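Local coordinates for protein acyl-CoA thioesterase II (Mycobacterium avium subsp. paratuberculosis, PDB 4R9Z) that probably hydrolyses fatty acyl-CoA thioesters to free fatty acid and coenzyme A, as a member of the double hot-dog acyl-CoA thioesterase family, at residues W158-T163 with W177-G182; T202-A207 with V267-Y272; W235-R240 with T255-T260. One frame throughout, in Å; residues are numbered along the deposited sequence.

Interaction 1. Residues W158-T163 with W177-G182; sequences WFERRT and WWRPDG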
loop_
_atom_site.group_PDB
_atom_site.type_symbol
_atom_site.label_atom_id
_atom_site.label_comp_id
_atom_site.label_asym_id
_atom_site.label_seq_id
_atom_site.Cartn_x
_atom_site.Cartn_y
_atom_site.Cartn_z
ATOM N N TRP B 158 16.728 2.200 -19.387
ATOM C CA TRP B 158 15.959 1.307 -20.255
ATOM C C TRP B 158 14.664 1.918 -20.778
ATOM O O TRP B 158 13.920 1.254 -21.501
ATOM C CB TRP B 158 15.630 -0.009 -19.552
ATOM C CG TRP B 158 14.902 0.137 -18.261
ATOM C CD1 TRP B 158 15.442 0.456 -17.053
ATOM C CD2 TRP B 158 13.493 -0.025 -18.041
ATOM N NE1 TRP B 158 14.462 0.498 -16.093
ATOM C CE2 TRP B 158 13.257 0.207 -16.672
ATOM C CE3 TRP B 158 12.411 -0.344 -18.868
ATOM C CZ2 TRP B 158 11.985 0.129 -16.111
ATOM C CZ3 TRP B 158 11.147 -0.419 -18.307
ATOM C CH2 TRP B 158 10.945 -0.183 -16.943
ATOM N N PHE B 159 14.357 3.150 -20.389
ATOM C CA PHE B 159 13.123 3.768 -20.869
ATOM C C PHE B 159 13.316 5.210 -21.336
ATOM O O PHE B 159 14.130 5.950 -20.780
ATOM C CB PHE B 159 12.044 3.712 -19.782
ATOM C CG PHE B 159 12.451 4.363 -18.495
ATOM C CD1 PHE B 159 12.226 5.712 -18.285
ATOM C CD2 PHE B 159 13.072 3.628 -17.501
ATOM C CE1 PHE B 159 12.609 6.316 -17.107
ATOM C CE2 PHE B 159 13.455 4.225 -16.318
ATOM C CZ PHE B 159 13.223 5.571 -16.120
ATOM N N GLU B 160 12.553 5.605 -22.352
ATOM C CA GLU B 160 12.521 6.997 -22.791
ATOM C C GLU B 160 11.511 7.764 -21.955
ATOM O O GLU B 160 10.598 7.172 -21.379
ATOM C CB GLU B 160 12.164 7.109 -24.277
ATOM C CG GLU B 160 13.081 6.353 -25.227
ATOM C CD GLU B 160 12.639 6.471 -26.676
ATOM O OE1 GLU B 160 12.638 7.605 -27.204
ATOM O OE2 GLU B 160 12.301 5.434 -27.289
ATOM N N ARG B 161 11.643 9.086 -21.921
ATOM C CA ARG B 161 10.767 9.890 -21.084
ATOM C C ARG B 161 10.614 11.328 -21.554
ATOM O O ARG B 161 11.581 11.973 -21.955
ATOM C CB ARG B 161 11.297 9.898 -19.654
ATOM C CG ARG B 161 12.791 10.135 -19.576
ATOM C CD ARG B 161 13.309 9.948 -18.169
ATOM N NE ARG B 161 12.742 10.928 -17.251
ATOM C CZ ARG B 161 12.945 10.913 -15.939
ATOM N NH1 ARG B 161 13.701 9.966 -15.399
ATOM N NH2 ARG B 161 12.393 11.840 -15.170
ATOM N N ARG B 162 9.397 11.841 -21.453
ATOM C CA ARG B 162 9.144 13.245 -21.720
ATOM C C ARG B 162 8.469 13.846 -20.500
ATOM O O ARG B 162 7.315 13.535 -20.209
ATOM C CB ARG B 162 8.249 13.429 -22.946
ATOM C CG ARG B 162 8.792 12.873 -24.246
ATOM C CD ARG B 162 10.109 13.500 -24.640
ATOM N NE ARG B 162 10.734 12.748 -25.723
ATOM C CZ ARG B 162 11.916 12.149 -25.637
ATOM N NH1 ARG B 162 12.624 12.223 -24.519
ATOM N NH2 ARG B 162 12.395 11.484 -26.678
ATOM N N THR B 163 9.168 14.726 -19.795
ATOM C CA THR B 163 8.562 15.346 -18.633
ATOM C C THR B 163 7.697 16.492 -19.154
ATOM O O THR B 163 8.192 17.461 -19.727
ATOM C CB THR B 163 9.620 15.813 -17.603
ATOM O OG1 THR B 163 9.002 16.662 -16.628
ATOM C CG2 THR B 163 10.759 16.565 -18.279
ATOM N N TRP B 177 5.541 11.448 -19.924
ATOM C CA TRP B 177 5.337 10.386 -20.895
ATOM C C TRP B 177 6.528 9.457 -20.795
ATOM O O TRP B 177 7.660 9.912 -20.661
ATOM C CB TRP B 177 5.228 10.921 -22.322
ATOM C CG TRP B 177 3.960 11.634 -22.642
ATOM C CD1 TRP B 177 3.800 12.976 -22.830
ATOM C CD2 TRP B 177 2.667 11.048 -22.808
ATOM N NE1 TRP B 177 2.487 13.259 -23.114
ATOM C CE2 TRP B 177 1.769 12.091 -23.103
ATOM C CE3 TRP B 177 2.181 9.739 -22.740
ATOM C CZ2 TRP B 177 0.415 11.869 -23.326
ATOM C CZ3 TRP B 177 0.836 9.519 -22.962
ATOM C CH2 TRP B 177 -0.029 10.578 -23.256
ATOM N N TRP B 178 6.288 8.156 -20.867
ATOM C CA TRP B 178 7.396 7.217 -20.881
ATOM C C TRP B 178 7.055 6.002 -21.728
ATOM O O TRP B 178 5.885 5.629 -21.880
ATOM C CB TRP B 178 7.767 6.786 -19.459
ATOM C CG TRP B 178 6.902 5.696 -18.923
ATOM C CD1 TRP B 178 5.661 5.825 -18.364
ATOM C CD2 TRP B 178 7.206 4.298 -18.911
ATOM N NE1 TRP B 178 5.179 4.592 -17.999
ATOM C CE2 TRP B 178 6.108 3.638 -18.326
ATOM C CE3 TRP B 178 8.303 3.541 -19.335
ATOM C CZ2 TRP B 178 6.075 2.254 -18.155
ATOM C CZ3 TRP B 178 8.269 2.172 -19.166
ATOM C CH2 TRP B 178 7.161 1.541 -18.580
ATOM N N ARG B 179 8.093 5.408 -22.301
ATOM C CA ARG B 179 7.978 4.120 -22.959
ATOM C C ARG B 179 9.314 3.408 -22.835
ATOM O O ARG B 179 10.347 4.058 -22.660
ATOM C CB ARG B 179 7.578 4.291 -24.425
ATOM C CG ARG B 179 8.667 4.901 -25.293
ATOM C CD ARG B 179 8.205 5.039 -26.734
ATOM N NE ARG B 179 9.195 5.719 -27.563
ATOM C CZ ARG B 179 9.109 5.835 -28.884
ATOM N NH1 ARG B 179 8.073 5.315 -29.528
ATOM N NH2 ARG B 179 10.055 6.471 -29.559
ATOM N N PRO B 180 9.306 2.070 -22.916
ATOM C CA PRO B 180 10.592 1.368 -22.869
ATOM C C PRO B 180 11.392 1.623 -24.143
ATOM O O PRO B 180 10.813 1.692 -25.230
ATOM C CB PRO B 180 10.195 -0.108 -22.741
ATOM C CG PRO B 180 8.760 -0.097 -22.302
ATOM C CD PRO B 180 8.156 1.154 -22.844
ATOM N N ASP B 181 12.707 1.744 -24.007
ATOM C CA ASP B 181 13.568 2.006 -25.153
ATOM C C ASP B 181 13.996 0.682 -25.791
ATOM O O ASP B 181 15.106 0.195 -25.559
ATOM C CB ASP B 181 14.790 2.828 -24.736
ATOM C CG ASP B 181 15.592 3.329 -25.927
ATOM O OD1 ASP B 181 15.006 3.459 -27.024
ATOM O OD2 ASP B 181 16.802 3.590 -25.767
ATOM N N GLY B 182 13.103 0.104 -26.588
ATOM C CA GLY B 182 13.296 -1.239 -27.108
ATOM C C GLY B 182 11.987 -2.006 -27.108
ATOM O O GLY B 182 10.972 -1.519 -26.604
#
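Trp177 O takes a hydrogen bond from Arg162 N at 2.7 Å, with an N-H...O angle of 165°. The CA-H of Arg161 points at the same oxygen. Trp177 N bonds back to Arg162 O, so the two residues form a hydrogen-bonded antiparallel pair. Glu160 and Arg179 form the next one, with Glu160 N 2.7 Å from Arg179 O. Asp181 N then reaches Trp158 O at 2.8 Å, just past the paired strands. In this hot-dog domain, strand 159-163 is an edge strand within this chain, and strand 176-180 links it to strand 236-246. Glu160 and Arg179 lie side by side on the face they share with Trp177. Glu160 OE2 sits 3.1 Å from Arg179 NE in a salt bridge; its N-H bond is weak, and the carboxylate and guanidinium planes are 52° apart. Asp181 OD1 lies 3.4 Å from the same OE2, and Arg179 may offset that repulsion. Trp178 goes to the other face. Its CG stands between backbone N and carbonyl carbon (chi1 82°), and CE3 at the ring edge meets Phe159 CB at 3.8 Å. Trp178 CZ3 touches Trp158 CZ3 at 4.0 Å, the rings meeting obliquely, and Met198 of helix 188-201 packs against both indoles.

Interaction 2. Residues T202-A207 with V267-Y272; sequences TLTEPA and VKQEMY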
loop_
_atom_site.group_PDB
_atom_site.type_symbol
_atom_site.label_atom_id
_atom_site.label_comp_id
_atom_site.label_asym_id
_atom_site.label_seq_id
_atom_site.Cartn_x
_atom_site.Cartn_y
_atom_site.Cartn_z
ATOM N N THR B 202 10.894 6.422 -10.769
ATOM C CA THR B 202 10.643 7.787 -11.229
ATOM C C THR B 202 9.930 8.634 -10.187
ATOM O O THR B 202 9.649 9.809 -10.411
ATOM C CB THR B 202 9.810 7.807 -12.512
ATOM O OG1 THR B 202 8.567 7.128 -12.295
ATOM C CG2 THR B 202 10.573 7.146 -13.634
ATOM N N LEU B 203 9.609 8.036 -9.065
ATOM C CA LEU B 203 8.736 8.653 -8.108
ATOM C C LEU B 203 9.411 9.429 -7.009
ATOM O O LEU B 203 8.767 9.985 -6.184
ATOM C CB LEU B 203 7.795 7.627 -7.534
ATOM C CG LEU B 203 6.404 8.133 -7.334
ATOM C CD1 LEU B 203 5.924 8.768 -8.590
ATOM C CD2 LEU B 203 5.476 7.026 -6.928
ATOM N N THR B 204 10.710 9.418 -6.991
ATOM C CA THR B 204 11.433 10.299 -6.142
ATOM C C THR B 204 11.303 11.764 -6.443
ATOM O O THR B 204 11.282 12.551 -5.542
ATOM C CB THR B 204 12.897 9.989 -6.204
ATOM O OG1 THR B 204 13.239 9.661 -7.553
ATOM C CG2 THR B 204 13.163 8.851 -5.331
ATOM N N GLU B 205 11.281 12.144 -7.713
ATOM C CA GLU B 205 11.470 13.535 -8.067
ATOM C C GLU B 205 10.416 14.438 -7.521
ATOM O O GLU B 205 10.776 15.498 -7.058
ATOM C CB GLU B 205 11.693 13.760 -9.577
ATOM C CG GLU B 205 11.197 15.094 -10.186
ATOM C CD GLU B 205 11.893 16.381 -9.716
ATOM O OE1 GLU B 205 12.897 16.343 -9.016
ATOM O OE2 GLU B 205 11.442 17.466 -10.091
ATOM N N PRO B 206 9.087 13.992 -7.573
ATOM C CA PRO B 206 8.148 14.967 -7.000
ATOM C C PRO B 206 8.465 15.296 -5.543
ATOM O O PRO B 206 8.344 16.419 -5.143
ATOM C CB PRO B 206 6.784 14.317 -7.137
ATOM C CG PRO B 206 7.021 12.926 -7.382
ATOM C CD PRO B 206 8.230 12.878 -8.192
ATOM N N ALA B 207 8.846 14.319 -4.755
ATOM C CA ALA B 207 9.240 14.526 -3.380
ATOM C C ALA B 207 10.495 15.319 -3.208
ATOM O O ALA B 207 10.595 16.124 -2.331
ATOM C CB ALA B 207 9.371 13.195 -2.686
ATOM N N VAL B 267 -0.548 4.000 -7.714
ATOM C CA VAL B 267 0.732 3.805 -7.032
ATOM C C VAL B 267 0.891 4.715 -5.815
ATOM O O VAL B 267 0.467 5.870 -5.836
ATOM C CB VAL B 267 1.922 4.066 -7.991
ATOM C CG1 VAL B 267 3.237 3.744 -7.315
ATOM C CG2 VAL B 267 1.787 3.246 -9.257
ATOM N N LYS B 268 1.494 4.186 -4.753
ATOM C CA LYS B 268 1.866 4.994 -3.596
ATOM C C LYS B 268 3.259 4.615 -3.108
ATOM O O LYS B 268 3.614 3.441 -3.085
ATOM C CB LYS B 268 0.854 4.829 -2.464
ATOM C CG LYS B 268 0.931 5.928 -1.416
ATOM C CD LYS B 268 0.244 7.195 -1.892
ATOM C CE LYS B 268 -1.267 7.068 -1.812
ATOM N NZ LYS B 268 -1.948 8.285 -2.340
ATOM N N GLN B 269 4.045 5.610 -2.708
ATOM C CA GLN B 269 5.409 5.356 -2.263
ATOM C C GLN B 269 5.794 6.231 -1.076
ATOM O O GLN B 269 5.541 7.435 -1.064
ATOM C CB GLN B 269 6.396 5.581 -3.411
ATOM C CG GLN B 269 7.846 5.294 -3.044
ATOM C CD GLN B 269 8.799 5.541 -4.193
ATOM O OE1 GLN B 269 9.766 6.290 -4.061
ATOM N NE2 GLN B 269 8.529 4.916 -5.334
ATOM N N GLU B 270 6.430 5.618 -0.085
ATOM C CA GLU B 270 6.914 6.348 1.074
ATOM C C GLU B 270 8.433 6.297 1.073
ATOM O O GLU B 270 9.024 5.235 0.862
ATOM C CB GLU B 270 6.337 5.759 2.364
ATOM C CG GLU B 270 6.683 6.521 3.636
ATOM C CD GLU B 270 6.058 5.896 4.874
ATOM O OE1 GLU B 270 6.098 4.650 4.998
ATOM O OE2 GLU B 270 5.522 6.648 5.719
ATOM N N MET B 271 9.067 7.446 1.279
ATOM C CA MET B 271 10.522 7.497 1.265
ATOM C C MET B 271 11.090 8.301 2.434
ATOM O O MET B 271 10.454 9.229 2.936
ATOM C CB MET B 271 11.020 8.071 -0.063
ATOM C CG MET B 271 10.676 9.527 -0.302
ATOM S SD MET B 271 10.638 9.923 -2.064
ATOM C CE MET B 271 9.061 9.221 -2.540
ATOM N N TYR B 272 12.293 7.919 2.853
ATOM C CA TYR B 272 12.979 8.512 3.998
ATOM C C TYR B 272 14.018 9.560 3.590
ATOM O O TYR B 272 14.855 9.310 2.720
ATOM C CB TYR B 272 13.646 7.408 4.818
ATOM C CG TYR B 272 14.483 7.877 5.991
ATOM C CD1 TYR B 272 13.914 8.587 7.041
ATOM C CD2 TYR B 272 15.841 7.571 6.064
ATOM C CE1 TYR B 272 14.681 8.999 8.122
ATOM C CE2 TYR B 272 16.614 7.977 7.139
ATOM C CZ TYR B 272 16.031 8.691 8.164
ATOM O OH TYR B 272 16.795 9.096 9.236
#
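Leu203 and Ala207 pack on Val267, Gln269 and Met271, where the start of helix 204-211 lies against strand 263-272. The fold is a hot dog, in which an antiparallel sheet wraps round a central helix, here 188-201. The second helix follows it almost at once and covers the same face of the sheet. Val267, Gln269 and Met271 point to the helices, as alternate residues of a strand do. Lys268, Glu270 and Tyr272 point to the other side, where the second subunit lies. There Glu270 OE1 bonds Ser61 OG of that subunit, and the Tyr272 ring meets its Phe89 edge-to-face.

The apolar contacts carry the packing. Leu203 CD2 touches Val267 CG1 at 4.0 Å and Gln269 CB at 3.9 Å. The leucine and these two side chains point oppositely and overlap alongside. Met271 fills the next position. Its SD lies 3.6 Å from Ala207 CB, and Thr204 also borders the sulfur.

Polar groups take part without any hydrogen bond between the two segments. Gln269 is fully extended, with CG anti to the backbone N (chi1 -178°). This carries its amide past Leu203, where NE2 comes to 3.6 Å from Leu203 CB. That contact is packing. The NE2 hydrogen-bonds Ala200 O, near the end of the central helix, and makes a weak bond to His222 ND1. The amide therefore ties strand 263-272 to helix 188-201 across the buried interface.

Met271 reaches the helix start through its methyl group as well. The chain bends at chi3 (77°), and CE comes to 4.0 Å from Ala207 CB and 3.7 Å from the carbonyl O of Leu203.

Interaction 3. Residues W235-R240 with T255-T260; sequences WLFYDR and TMFNRT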
loop_
_atom_site.group_PDB
_atom_site.type_symbol
_atom_site.label_atom_id
_atom_site.label_comp_id
_atom_site.label_asym_id
_atom_site.label_seq_id
_atom_site.Cartn_x
_atom_site.Cartn_y
_atom_site.Cartn_z
ATOM N N TRP B 235 3.605 5.082 -25.925
ATOM C CA TRP B 235 3.914 5.877 -24.737
ATOM C C TRP B 235 2.900 5.666 -23.616
ATOM O O TRP B 235 1.735 5.335 -23.865
ATOM C CB TRP B 235 3.989 7.364 -25.088
ATOM C CG TRP B 235 5.140 7.710 -25.975
ATOM C CD1 TRP B 235 5.167 7.666 -27.340
ATOM C CD2 TRP B 235 6.440 8.149 -25.562
ATOM N NE1 TRP B 235 6.402 8.053 -27.803
ATOM C CE2 TRP B 235 7.201 8.356 -26.732
ATOM C CE3 TRP B 235 7.033 8.389 -24.321
ATOM C CZ2 TRP B 235 8.524 8.788 -26.695
ATOM C CZ3 TRP B 235 8.349 8.817 -24.286
ATOM C CH2 TRP B 235 9.079 9.013 -25.467
ATOM N N LEU B 236 3.350 5.887 -22.382
ATOM C CA LEU B 236 2.485 5.780 -21.212
ATOM C C LEU B 236 2.517 7.068 -20.398
ATOM O O LEU B 236 3.577 7.668 -20.213
ATOM C CB LEU B 236 2.911 4.611 -20.323
ATOM C CG LEU B 236 2.743 3.179 -20.828
ATOM C CD1 LEU B 236 2.909 2.214 -19.672
ATOM C CD2 LEU B 236 1.392 3.004 -21.487
ATOM N N PHE B 237 1.353 7.473 -19.903
ATOM C CA PHE B 237 1.237 8.661 -19.063
ATOM C C PHE B 237 1.396 8.291 -17.593
ATOM O O PHE B 237 0.618 7.500 -17.063
ATOM C CB PHE B 237 -0.116 9.337 -19.290
ATOM C CG PHE B 237 -0.240 10.699 -18.659
ATOM C CD1 PHE B 237 -0.673 10.837 -17.349
ATOM C CD2 PHE B 237 0.045 11.844 -19.384
ATOM C CE1 PHE B 237 -0.796 12.090 -16.770
ATOM C CE2 PHE B 237 -0.084 13.097 -18.809
ATOM C CZ PHE B 237 -0.501 13.220 -17.503
ATOM N N TYR B 238 2.394 8.868 -16.933
ATOM C CA TYR B 238 2.592 8.612 -15.511
ATOM C C TYR B 238 2.442 9.890 -14.707
ATOM O O TYR B 238 3.386 10.667 -14.566
ATOM C CB TYR B 238 3.965 7.989 -15.256
ATOM C CG TYR B 238 4.122 7.386 -13.878
ATOM C CD1 TYR B 238 3.021 6.920 -13.174
ATOM C CD2 TYR B 238 5.380 7.251 -13.294
ATOM C CE1 TYR B 238 3.161 6.357 -11.917
ATOM C CE2 TYR B 238 5.531 6.685 -12.037
ATOM C CZ TYR B 238 4.417 6.240 -11.356
ATOM O OH TYR B 238 4.557 5.677 -10.107
ATOM N N ASP B 239 1.249 10.085 -14.160
ATOM C CA ASP B 239 0.966 11.226 -13.305
ATOM C C ASP B 239 1.636 11.019 -11.952
ATOM O O ASP B 239 1.453 9.985 -11.321
ATOM C CB ASP B 239 -0.545 11.396 -13.148
ATOM C CG ASP B 239 -0.944 12.824 -12.862
ATOM O OD1 ASP B 239 -0.056 13.701 -12.875
ATOM O OD2 ASP B 239 -2.150 13.068 -12.643
ATOM N N ARG B 240 2.415 12.005 -11.516
ATOM C CA ARG B 240 3.190 11.897 -10.281
ATOM C C ARG B 240 2.984 13.116 -9.396
ATOM O O ARG B 240 2.913 14.242 -9.885
ATOM C CB ARG B 240 4.684 11.755 -10.584
ATOM C CG ARG B 240 5.050 10.655 -11.564
ATOM C CD ARG B 240 6.556 10.649 -11.854
ATOM N NE ARG B 240 7.000 11.871 -12.519
ATOM C CZ ARG B 240 8.269 12.158 -12.803
ATOM N NH1 ARG B 240 9.238 11.309 -12.485
ATOM N NH2 ARG B 240 8.572 13.298 -13.412
ATOM N N THR B 255 -0.420 7.641 -10.891
ATOM C CA THR B 255 -1.425 6.972 -11.698
ATOM C C THR B 255 -0.874 6.842 -13.104
ATOM O O THR B 255 -0.434 7.822 -13.700
ATOM C CB THR B 255 -2.756 7.733 -11.723
ATOM O OG1 THR B 255 -2.526 9.108 -11.396
ATOM C CG2 THR B 255 -3.725 7.147 -10.719
ATOM N N MET B 256 -0.886 5.626 -13.629
ATOM C CA MET B 256 -0.328 5.376 -14.944
ATOM C C MET B 256 -1.428 5.046 -15.940
ATOM O O MET B 256 -2.358 4.305 -15.622
ATOM C CB MET B 256 0.684 4.241 -14.877
ATOM C CG MET B 256 1.526 4.091 -16.114
ATOM S SD MET B 256 2.781 2.837 -15.853
ATOM C CE MET B 256 3.661 3.536 -14.460
ATOM N N PHE B 257 -1.314 5.594 -17.147
ATOM C CA PHE B 257 -2.306 5.368 -18.197
ATOM C C PHE B 257 -1.668 4.869 -19.490
ATOM O O PHE B 257 -0.524 5.212 -19.803
ATOM C CB PHE B 257 -3.081 6.650 -18.512
ATOM C CG PHE B 257 -3.834 7.230 -17.351
ATOM C CD1 PHE B 257 -3.207 8.078 -16.450
ATOM C CD2 PHE B 257 -5.184 6.965 -17.185
ATOM C CE1 PHE B 257 -3.909 8.631 -15.391
ATOM C CE2 PHE B 257 -5.892 7.515 -16.127
ATOM C CZ PHE B 257 -5.252 8.349 -15.230
ATOM N N ASN B 258 -2.412 4.063 -20.243
ATOM C CA ASN B 258 -2.069 3.815 -21.641
ATOM C C ASN B 258 -2.364 5.068 -22.451
ATOM O O ASN B 258 -3.207 5.872 -22.053
ATOM C CB ASN B 258 -2.848 2.625 -22.211
ATOM C CG ASN B 258 -2.352 1.292 -21.693
ATOM O OD1 ASN B 258 -1.158 1.104 -21.462
ATOM N ND2 ASN B 258 -3.272 0.353 -21.512
ATOM N N ARG B 259 -1.678 5.238 -23.580
ATOM C CA ARG B 259 -1.921 6.388 -24.450
ATOM C C ARG B 259 -3.392 6.485 -24.836
ATOM O O ARG B 259 -3.903 7.571 -25.091
ATOM C CB ARG B 259 -1.050 6.316 -25.706
ATOM C CG ARG B 259 -1.143 7.555 -26.592
ATOM C CD ARG B 259 0.002 7.625 -27.593
ATOM N NE ARG B 259 0.096 8.934 -28.237
ATOM C CZ ARG B 259 1.142 9.342 -28.950
ATOM N NH1 ARG B 259 2.191 8.546 -29.106
ATOM N NH2 ARG B 259 1.143 10.547 -29.505
ATOM N N THR B 260 -4.074 5.346 -24.855
ATOM C CA THR B 260 -5.506 5.314 -25.126
ATOM C C THR B 260 -6.301 5.960 -23.993
ATOM O O THR B 260 -7.460 6.343 -24.173
ATOM C CB THR B 260 -6.008 3.874 -25.325
ATOM O OG1 THR B 260 -5.824 3.126 -24.116
ATOM C CG2 THR B 260 -5.253 3.206 -26.465
HETATM O O HOH W 1 4.887 8.811 -30.666
HETATM O O HOH W 2 -3.806 11.211 -12.708
#
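Tyr238 and Met256 each place CG opposite the backbone N (chi1 -166° and -168°), and a bend at chi3 of Met256 (-60°) lays its CE over one face of the tyrosine ring. The pair joins the two strands of a beta hairpin, 236-246 and 249-258, within the hot-dog sheet. CE is 3.8 Å from the ring centroid, a CH-pi contact. SD lies farther off and oblique to the ring, and the pair is also a Met-aromatic contact. Arg240 CG covers the opposite face of the ring, and Tyr238 OH bonds Ser199 O on the central helix 188-201.

The backbone zips the hairpin in antiparallel register. Phe257 N reaches Phe237 O at 2.7 Å, and Asp239 N reaches Thr255 O at 2.9 Å, each with a return bond. On the face away from the helix, Phe237 and Phe257 lie side by side with their CD1 atoms 3.9 Å apart. Phe237 also meets Trp177 edge-to-face. Asp239 and Thr255 share this face. A water bridges Asp239 OD2 and Thr255 OG1, while Asp239 OD1 forms a salt bridge with Arg173.

Past the paired strands, the extended Arg259 crosses the Trp235 ring obliquely, and its NH2 pairs with Glu133. Its NH1 lies 3.6 Å from Trp235 CD1. A second water, 3.1 Å from Arg259 NH1, accepts from it and, weakly at 3.3 Å, from Trp235 NE1.

Interactions 1 and 3 are both antiparallel strand pairings in the C-terminal hot-dog half. Strands 176-180 and 236-246 are neighbours, probably joined by a hydrogen bond from Leu236 N to Trp178 O, so the two contacts extend one another. Interaction 1 lies toward the sheet's edge within the chain and is partly exposed, with a charged face. Interaction 3 is more buried and rests on aromatic and methionine packing, with waters toward its ends. Interaction 2 is buried too, but sets a helix start on a strand by packing, with no hydrogen bond between the segments. Tyr238 and Arg240 of interaction 3 pack on Leu203, and Phe159 of interaction 1 touches Thr202. Interaction 2 alone borders the second subunit.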